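Local coordinates for protein oxalate biosynthetic component 1 (PDB 5IKY) that takes part in making oxalate in response to quorum sensing, as a bifunctional enzyme with serine hydrolase and additional lyase activity, at residues A576-S581 with R601-T606; E594-A599 with P631-F636; F636-L641 with Y646-Y651; Q678-P681 with L687-L690. All blocks are in the same frame, centred on the assembly; numbering follows the deposited sequence.

Contact 1 (A576-S581 with R601-T606); sequences AAHLAS and RSFGIT
H578 and F603 make the whole of this contact. The interaction is between rings and is oblique. The two ring centroids are 5.8 Å apart and the planes meet at 43°, so the pair is neither a stack nor edge-to-face. Two atoms of the phenyl ring, CZ and CE1, do the touching. F603 CZ lies 4.0 Å from H578 CB. F603 CE1 comes equally near the imidazole, 4.0 Å from H578 ND1. The histidine swings its ring out from the helix by placing CG anti to the backbone N (chi1 178°). F603 puts its CG anti to its own carbonyl carbon, which carries the ring toward helix 562-579.

No hydrogen bond joins the two segments. The polar order lies in the helix ends. Residues 576-579 are the last turn of helix 562-579, and A580 N still bonds back to A576 O at 3.0 Å. Helix 592-602 finishes in a Schellman motif. G604 has positive phi (92°), and G604 N reaches R601 O at 3.1 Å. F603 directly precedes G604, where the chain turns away from the helix, within the cap domain.

Neighbouring groups touch both rings. H303 stacks on the F603 ring and also meets the H578 ring at a steeper tilt. F603 further packs on R574 and L575 of helix 562-579, while H578 rests on A599.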
# COMPACT_ATOMS: atom_id res chain seq x y z
N ALA A 576 9.23 25.80 -7.86
CA ALA A 576 9.46 26.78 -8.92
C ALA A 576 10.93 26.80 -9.35
O ALA A 576 11.23 26.89 -10.53
CB ALA A 576 9.02 28.16 -8.46
N ALA A 577 11.83 26.72 -8.37
CA ALA A 577 13.26 26.74 -8.65
C ALA A 577 13.68 25.48 -9.41
O ALA A 577 14.51 25.55 -10.32
CB ALA A 577 14.05 26.87 -7.36
N HIS A 578 13.11 24.34 -9.02
CA HIS A 578 13.42 23.08 -9.68
C HIS A 578 12.95 23.08 -11.13
O HIS A 578 13.60 22.51 -12.01
CB HIS A 578 12.79 21.91 -8.93
CG HIS A 578 13.02 20.58 -9.58
ND1 HIS A 578 12.00 19.84 -10.14
CD2 HIS A 578 14.15 19.86 -9.76
CE1 HIS A 578 12.50 18.72 -10.63
NE2 HIS A 578 13.80 18.71 -10.41
N LEU A 579 11.80 23.71 -11.38
CA LEU A 579 11.26 23.80 -12.73
C LEU A 579 12.03 24.81 -13.58
O LEU A 579 12.06 24.71 -14.81
CB LEU A 579 9.78 24.18 -12.69
CG LEU A 579 8.82 23.15 -12.10
CD1 LEU A 579 7.39 23.67 -12.13
CD2 LEU A 579 8.93 21.82 -12.83
N ALA A 580 12.65 25.77 -12.92
CA ALA A 580 13.44 26.79 -13.61
C ALA A 580 14.90 26.37 -13.72
O ALA A 580 15.79 27.20 -13.93
CB ALA A 580 13.33 28.12 -12.90
N SER A 581 15.15 25.07 -13.59
CA SER A 581 16.49 24.51 -13.75
C SER A 581 16.58 23.73 -15.05
O SER A 581 16.25 22.54 -15.10
CB SER A 581 16.85 23.62 -12.56
N ARG A 601 4.27 16.13 -8.04
CA ARG A 601 3.94 15.01 -7.16
C ARG A 601 5.03 14.76 -6.13
O ARG A 601 4.74 14.43 -4.98
CB ARG A 601 3.69 13.74 -7.98
CG ARG A 601 2.23 13.49 -8.33
CD ARG A 601 2.02 12.09 -8.90
NE ARG A 601 2.63 11.93 -10.22
CZ ARG A 601 1.97 12.07 -11.37
NH1 ARG A 601 0.68 12.37 -11.36
NH2 ARG A 601 2.60 11.91 -12.52
N SER A 602 6.28 14.91 -6.54
CA SER A 602 7.42 14.65 -5.66
C SER A 602 7.54 15.72 -4.57
O SER A 602 8.04 15.44 -3.48
CB SER A 602 8.71 14.58 -6.47
OG SER A 602 8.97 15.80 -7.14
N PHE A 603 7.09 16.93 -4.87
CA PHE A 603 7.11 18.01 -3.89
C PHE A 603 5.85 18.01 -3.03
O PHE A 603 5.68 18.86 -2.16
CB PHE A 603 7.27 19.37 -4.59
CG PHE A 603 8.69 19.72 -4.93
CD1 PHE A 603 9.27 19.28 -6.11
CD2 PHE A 603 9.45 20.50 -4.07
CE1 PHE A 603 10.57 19.60 -6.43
CE2 PHE A 603 10.75 20.83 -4.39
CZ PHE A 603 11.32 20.38 -5.56
N GLY A 604 4.96 17.05 -3.29
CA GLY A 604 3.75 16.91 -2.51
C GLY A 604 2.57 17.66 -3.08
O GLY A 604 1.43 17.50 -2.63
N ILE A 605 2.83 18.50 -4.09
CA ILE A 605 1.79 19.28 -4.73
C ILE A 605 1.09 18.48 -5.83
O ILE A 605 1.71 18.12 -6.83
CB ILE A 605 2.35 20.58 -5.34
CG1 ILE A 605 2.91 21.48 -4.24
CG2 ILE A 605 1.27 21.32 -6.12
CD1 ILE A 605 3.44 22.80 -4.74
N THR A 606 -0.19 18.19 -5.64
CA THR A 606 -0.94 17.40 -6.60
C THR A 606 -1.77 18.27 -7.53
O THR A 606 -2.80 18.82 -7.13
CB THR A 606 -1.87 16.39 -5.90
OG1 THR A 606 -1.10 15.52 -5.07
CG2 THR A 606 -2.63 15.56 -6.93

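Contact 2 (E594-A599 with P631-F636); sequences EHVLTA and PQALNF
V596 CG1 is the atom that does most of the touching. It lies 3.6 Å from A633 O. The methyl of the alanine is a little farther, with V596 CG1 to A633 CB at 4.1 Å. V596 CG1 also meets the F636 ring, obliquely, at 4.0 Å from F636 CD2. The valine thus spans one turn of the other helix, from the alanine to the phenylalanine. Its CG1 is anti to the backbone N (chi1 167°), and CG2 also faces A633 O, a little farther off. L597 adds a lighter contact from beside the valine, with L597 CG 4.2 Å from A633 CB. No hydrogen bond crosses.

The small A633 probably helps the backbones approach here. A633 CA is 6.2 Å from V596 CA. The local helix axes approach to 8.9 Å and cross at 68°. F636 reaches back to the valine with its CG anti to the backbone N (chi1 177°).

Farther out on helix 629-641, N635 ties the helix to a loop. N635 ND2 bonds to Y672 O, and N635 OD1 accepts from V674 N. Within the helix, N635 N bonds to P631 O. N635 ND2 also comes to 2.5 Å from P631 O, a distance too short to be trusted.

I607 covers both V596 and F636, and helix 562-579 packs nearby, with L575 against A599 and F636. The contact is one face of this three-helix packing in the cap domain.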
# COMPACT_ATOMS: atom_id res chain seq x y z
N GLU A 594 4.60 15.77 -18.41
CA GLU A 594 5.09 14.60 -17.68
C GLU A 594 6.21 15.00 -16.73
O GLU A 594 6.35 14.43 -15.65
CB GLU A 594 5.57 13.52 -18.65
N HIS A 595 7.01 15.98 -17.13
CA HIS A 595 8.09 16.48 -16.30
C HIS A 595 7.54 17.29 -15.13
O HIS A 595 7.95 17.11 -13.99
CB HIS A 595 9.07 17.33 -17.11
CG HIS A 595 10.22 17.86 -16.32
ND1 HIS A 595 11.15 17.03 -15.71
CD2 HIS A 595 10.60 19.12 -16.03
CE1 HIS A 595 12.04 17.77 -15.08
NE2 HIS A 595 11.74 19.04 -15.26
N VAL A 596 6.60 18.18 -15.44
CA VAL A 596 5.98 19.04 -14.44
C VAL A 596 5.22 18.21 -13.39
O VAL A 596 5.43 18.39 -12.19
CB VAL A 596 5.01 20.05 -15.08
CG1 VAL A 596 4.14 20.72 -14.02
CG2 VAL A 596 5.78 21.09 -15.88
N LEU A 597 4.37 17.31 -13.86
CA LEU A 597 3.56 16.48 -12.98
C LEU A 597 4.41 15.62 -12.04
O LEU A 597 4.06 15.44 -10.87
CB LEU A 597 2.63 15.59 -13.80
CG LEU A 597 1.39 16.28 -14.37
CD1 LEU A 597 0.87 15.55 -15.60
CD2 LEU A 597 0.30 16.38 -13.30
N THR A 598 5.52 15.09 -12.55
CA THR A 598 6.43 14.30 -11.73
C THR A 598 7.11 15.17 -10.69
O THR A 598 7.29 14.75 -9.54
CB THR A 598 7.50 13.60 -12.58
OG1 THR A 598 7.98 14.49 -13.60
CG2 THR A 598 6.93 12.35 -13.24
N ALA A 599 7.48 16.38 -11.08
CA ALA A 599 8.09 17.33 -10.16
C ALA A 599 7.08 17.75 -9.09
O ALA A 599 7.40 17.80 -7.91
CB ALA A 599 8.60 18.55 -10.91
N PRO A 631 -2.11 20.92 -21.20
CA PRO A 631 -1.97 22.36 -20.94
C PRO A 631 -2.19 22.73 -19.47
O PRO A 631 -1.74 23.80 -19.04
CB PRO A 631 -3.06 22.99 -21.82
CG PRO A 631 -4.10 21.94 -21.89
CD PRO A 631 -3.35 20.65 -21.96
N GLN A 632 -2.88 21.88 -18.72
CA GLN A 632 -3.05 22.08 -17.29
C GLN A 632 -1.69 22.19 -16.62
O GLN A 632 -1.41 23.15 -15.89
CB GLN A 632 -3.85 20.94 -16.65
CG GLN A 632 -5.33 21.21 -16.51
CD GLN A 632 -6.05 20.10 -15.75
OE1 GLN A 632 -5.42 19.31 -15.05
NE2 GLN A 632 -7.37 20.04 -15.89
N ALA A 633 -0.83 21.20 -16.89
CA ALA A 633 0.51 21.16 -16.32
C ALA A 633 1.38 22.29 -16.84
O ALA A 633 2.20 22.85 -16.11
CB ALA A 633 1.15 19.82 -16.61
N LEU A 634 1.20 22.64 -18.11
CA LEU A 634 1.97 23.71 -18.73
C LEU A 634 1.65 25.06 -18.10
O LEU A 634 2.55 25.78 -17.68
CB LEU A 634 1.71 23.76 -20.24
CG LEU A 634 2.22 22.56 -21.04
CD1 LEU A 634 2.08 22.82 -22.54
CD2 LEU A 634 3.66 22.26 -20.67
N ASN A 635 0.37 25.39 -18.05
CA ASN A 635 -0.07 26.65 -17.45
C ASN A 635 0.26 26.70 -15.96
O ASN A 635 0.54 27.77 -15.42
CB ASN A 635 -1.57 26.85 -17.66
CG ASN A 635 -1.92 27.11 -19.11
OD1 ASN A 635 -1.71 28.21 -19.63
ND2 ASN A 635 -2.45 26.10 -19.78
N PHE A 636 0.23 25.54 -15.31
CA PHE A 636 0.61 25.43 -13.91
C PHE A 636 2.04 25.90 -13.71
O PHE A 636 2.35 26.65 -12.79
CB PHE A 636 0.45 24.00 -13.41
CG PHE A 636 0.89 23.79 -11.99
CD1 PHE A 636 0.04 24.06 -10.94
CD2 PHE A 636 2.16 23.31 -11.71
CE1 PHE A 636 0.44 23.87 -9.63
CE2 PHE A 636 2.57 23.12 -10.40
CZ PHE A 636 1.71 23.40 -9.36

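Contact 3 (F636-L641 with Y646-Y651); sequences FARELL and YSIEAY
L641 O accepts from Y646 N at 2.9 Å, with an N-H...O angle of 136°. The bond is bent. It closes the short connection after helix 629-641.

L641 is the centre of the apolar contact. Its CB lies 3.7 Å from Y646 CB and equally near I648 CG2. One branch, CD1, reaches the Y651 ring at CE2, 3.5 Å away. The other, CD2, approaches Y646 CD2. The leucine crosses both tyrosines at about a right angle.

A637 sits over one face of the Y651 ring. Its CB is 3.6 Å from the centroid and 18° off the normal, a CH-pi contact. Y651 also packs on L579, L592 and V596 from the neighbouring helices.

R638 runs past Y651 in the opposite direction, with its CG 3.9 Å from Y651 CB. I648 CG1 lies between the backbone N and the carbonyl carbon (chi1 62°). This turns CD1 toward R638 NE, which it meets obliquely, and leaves CG2 by L641. The polar end of the arginine has other partners: NE makes a salt bridge to D652, and NH1 bonds to V674 O.

Around I648, E649 N donates to S647 OG. This is an ST turn, set in a cap-domain loop that folds back along the helix it has just left.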
# COMPACT_ATOMS: atom_id res chain seq x y z
N PHE A 636 0.23 25.54 -15.31
CA PHE A 636 0.61 25.43 -13.91
C PHE A 636 2.04 25.90 -13.71
O PHE A 636 2.35 26.65 -12.79
CB PHE A 636 0.45 24.00 -13.41
CG PHE A 636 0.89 23.79 -11.99
CD1 PHE A 636 0.04 24.06 -10.94
CD2 PHE A 636 2.16 23.31 -11.71
CE1 PHE A 636 0.44 23.87 -9.63
CE2 PHE A 636 2.57 23.12 -10.40
CZ PHE A 636 1.71 23.40 -9.36
N ALA A 637 2.92 25.45 -14.60
CA ALA A 637 4.32 25.85 -14.58
C ALA A 637 4.45 27.35 -14.81
O ALA A 637 5.19 28.03 -14.10
CB ALA A 637 5.11 25.08 -15.62
N ARG A 638 3.71 27.85 -15.80
CA ARG A 638 3.67 29.29 -16.07
C ARG A 638 3.15 30.05 -14.86
O ARG A 638 3.62 31.14 -14.54
CB ARG A 638 2.80 29.58 -17.29
CG ARG A 638 3.20 28.83 -18.55
CD ARG A 638 2.22 29.10 -19.68
NE ARG A 638 2.10 30.52 -20.00
CZ ARG A 638 0.99 31.23 -19.86
NH1 ARG A 638 -0.12 30.66 -19.41
NH2 ARG A 638 0.98 32.52 -20.17
N GLU A 639 2.17 29.45 -14.19
CA GLU A 639 1.50 30.08 -13.05
C GLU A 639 2.45 30.22 -11.86
O GLU A 639 2.26 31.09 -11.01
CB GLU A 639 0.27 29.27 -12.66
CG GLU A 639 -0.75 30.02 -11.83
CD GLU A 639 -2.02 29.21 -11.62
OE1 GLU A 639 -1.93 27.96 -11.58
OE2 GLU A 639 -3.10 29.82 -11.50
N LEU A 640 3.46 29.36 -11.81
CA LEU A 640 4.40 29.34 -10.69
C LEU A 640 5.66 30.16 -10.96
O LEU A 640 6.24 30.74 -10.05
CB LEU A 640 4.79 27.90 -10.35
CG LEU A 640 4.09 27.27 -9.15
CD1 LEU A 640 2.58 27.30 -9.31
CD2 LEU A 640 4.59 25.84 -8.94
N LEU A 641 6.08 30.21 -12.23
CA LEU A 641 7.34 30.85 -12.58
C LEU A 641 7.20 32.35 -12.83
O LEU A 641 8.09 33.13 -12.47
CB LEU A 641 7.95 30.17 -13.81
CG LEU A 641 8.27 28.68 -13.65
CD1 LEU A 641 9.11 28.18 -14.81
CD2 LEU A 641 8.96 28.41 -12.33
N TYR A 646 10.81 34.09 -13.08
CA TYR A 646 11.47 33.07 -13.88
C TYR A 646 10.98 33.09 -15.32
O TYR A 646 9.85 33.47 -15.61
CB TYR A 646 11.24 31.68 -13.28
CG TYR A 646 11.95 31.43 -11.97
CD1 TYR A 646 13.33 31.50 -11.88
CD2 TYR A 646 11.23 31.09 -10.83
CE1 TYR A 646 13.98 31.27 -10.69
CE2 TYR A 646 11.87 30.86 -9.63
CZ TYR A 646 13.25 30.94 -9.56
OH TYR A 646 13.89 30.71 -8.37
N SER A 647 11.86 32.68 -16.24
CA SER A 647 11.50 32.60 -17.65
C SER A 647 10.51 31.47 -17.89
O SER A 647 10.68 30.36 -17.37
CB SER A 647 12.75 32.41 -18.51
OG SER A 647 12.40 32.03 -19.83
N ILE A 648 9.48 31.75 -18.68
CA ILE A 648 8.53 30.73 -19.10
C ILE A 648 8.64 30.51 -20.60
O ILE A 648 7.73 29.99 -21.23
CB ILE A 648 7.09 31.11 -18.74
CG1 ILE A 648 6.68 32.40 -19.46
CG2 ILE A 648 6.93 31.26 -17.23
CD1 ILE A 648 5.21 32.73 -19.33
N GLU A 649 9.78 30.92 -21.17
CA GLU A 649 10.01 30.83 -22.61
C GLU A 649 10.02 29.38 -23.09
O GLU A 649 9.58 29.09 -24.21
CB GLU A 649 11.34 31.51 -22.97
N ALA A 650 10.53 28.48 -22.26
CA ALA A 650 10.48 27.05 -22.56
C ALA A 650 9.03 26.61 -22.66
O ALA A 650 8.64 25.92 -23.60
CB ALA A 650 11.22 26.25 -21.49
N TYR A 651 8.24 27.02 -21.68
CA TYR A 651 6.80 26.82 -21.73
C TYR A 651 6.20 27.79 -22.74
O TYR A 651 6.94 28.45 -23.47
CB TYR A 651 6.18 27.01 -20.34
CG TYR A 651 6.89 26.19 -19.28
CD1 TYR A 651 6.65 24.83 -19.16
CD2 TYR A 651 7.80 26.78 -18.43
CE1 TYR A 651 7.31 24.07 -18.20
CE2 TYR A 651 8.46 26.04 -17.46
CZ TYR A 651 8.21 24.69 -17.35
OH TYR A 651 8.87 23.95 -16.40

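Contact 4 (Q678-P681 with L687-L690); sequences QFKP and LEYL
K680 reaches E688 with one fully stretched side chain. Its CB points toward the helix, and CG is anti to the carbonyl carbon (chi1 -60°). From CG onward the chain is extended. CD is the first atom to come near the carboxylate, 3.7 Å from E688 OE2 and 3.8 Å from E688 OE1. CE is closer, 3.3 Å from E688 OE2. At the tip, K680 NZ bonds to E688 OE2 at 2.7 Å, using the syn lone pair of that oxygen. A second bond, from K680 NZ to E688 OE1, is weak at 3.1 Å.

E688 is also extended beyond CG, and the two side chains cross at about a right angle. The contact spans most of helix 682-690: P681 is at its N-cap position, and E688 lies near its end.

K680 N donates to E639 OE2 of helix 629-641. R616 and L733 touch the lysine side chain, while F610 packs on E688.

The chemistry is a salt bridge between two partly exposed residues. NZ lies nearer OE2, and the carboxylate charge is spread over both oxygens. The pairing probably favours the charged form of each group, with solvent nearby likely to soften its strength.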
# COMPACT_ATOMS: atom_id res chain seq x y z
N GLN A 678 -5.92 35.58 -15.10
CA GLN A 678 -6.69 34.41 -14.70
C GLN A 678 -5.83 33.49 -13.84
O GLN A 678 -6.26 32.40 -13.47
CB GLN A 678 -7.22 33.66 -15.92
CG GLN A 678 -8.54 34.20 -16.45
CD GLN A 678 -9.67 34.08 -15.44
OE1 GLN A 678 -10.03 32.98 -15.02
NE2 GLN A 678 -10.24 35.22 -15.05
N PHE A 679 -4.61 33.93 -13.54
CA PHE A 679 -3.72 33.19 -12.65
C PHE A 679 -4.27 33.19 -11.23
O PHE A 679 -4.76 34.20 -10.74
CB PHE A 679 -2.31 33.78 -12.64
CG PHE A 679 -1.48 33.41 -13.84
CD1 PHE A 679 -1.92 32.44 -14.74
CD2 PHE A 679 -0.26 34.01 -14.07
CE1 PHE A 679 -1.15 32.10 -15.84
CE2 PHE A 679 0.51 33.68 -15.16
CZ PHE A 679 0.07 32.71 -16.05
N LYS A 680 -4.19 32.03 -10.58
CA LYS A 680 -4.63 31.91 -9.19
C LYS A 680 -3.65 32.62 -8.27
O LYS A 680 -2.44 32.41 -8.36
CB LYS A 680 -4.76 30.44 -8.80
CG LYS A 680 -5.75 29.66 -9.65
CD LYS A 680 -5.65 28.17 -9.39
CE LYS A 680 -6.65 27.40 -10.23
NZ LYS A 680 -6.50 25.93 -10.05
N PRO A 681 -4.17 33.46 -7.36
CA PRO A 681 -3.34 34.10 -6.33
C PRO A 681 -2.76 33.06 -5.36
O PRO A 681 -3.23 31.92 -5.34
CB PRO A 681 -4.31 35.04 -5.62
CG PRO A 681 -5.66 34.46 -5.88
CD PRO A 681 -5.58 33.87 -7.26
N LEU A 687 -4.86 26.81 -0.60
CA LEU A 687 -6.11 26.12 -0.27
C LEU A 687 -6.25 24.84 -1.09
O LEU A 687 -6.64 23.80 -0.57
CB LEU A 687 -7.31 27.02 -0.51
CG LEU A 687 -7.48 28.22 0.43
CD1 LEU A 687 -8.57 29.14 -0.07
CD2 LEU A 687 -7.78 27.75 1.84
N GLU A 688 -5.93 24.93 -2.38
CA GLU A 688 -6.00 23.78 -3.28
C GLU A 688 -5.04 22.69 -2.83
O GLU A 688 -5.33 21.50 -2.95
CB GLU A 688 -5.70 24.20 -4.72
CG GLU A 688 -6.81 24.98 -5.40
CD GLU A 688 -6.57 25.18 -6.88
OE1 GLU A 688 -5.42 24.94 -7.33
OE2 GLU A 688 -7.52 25.55 -7.60
N TYR A 689 -3.88 23.11 -2.32
CA TYR A 689 -2.90 22.17 -1.80
C TYR A 689 -3.41 21.48 -0.55
O TYR A 689 -3.33 20.26 -0.42
CB TYR A 689 -1.58 22.90 -1.51
CG TYR A 689 -0.58 22.09 -0.72
CD1 TYR A 689 0.07 21.00 -1.28
CD2 TYR A 689 -0.28 22.42 0.60
CE1 TYR A 689 0.98 20.26 -0.56
CE2 TYR A 689 0.63 21.68 1.33
CZ TYR A 689 1.26 20.61 0.75
OH TYR A 689 2.17 19.87 1.47
N LEU A 690 -3.95 22.27 0.38
CA LEU A 690 -4.43 21.75 1.66
C LEU A 690 -5.51 20.67 1.50
O LEU A 690 -5.44 19.63 2.15
CB LEU A 690 -4.96 22.88 2.53
CG LEU A 690 -3.91 23.78 3.18
CD1 LEU A 690 -4.57 24.94 3.91
CD2 LEU A 690 -3.03 22.98 4.13

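All four contacts lie within the cap domain, but their chemistry differs. Contacts 1 and 2 are partly buried and hold their segments by apolar or ring packing alone. Both use helix 592-602, and L579 of contact 1 touches A599 of contact 2. Contact 3 is also partly buried and adds a backbone bond. It shares helix 629-641 and F636 with contact 2. It meets contact 1 where A576 O packs on L641 CD2 and A580 CB on Y646 CD1. Contact 4 is the surface one, and its bond is ionic. It joins contact 3 through E639, while Y689 packs on G604 and I605 of contact 1.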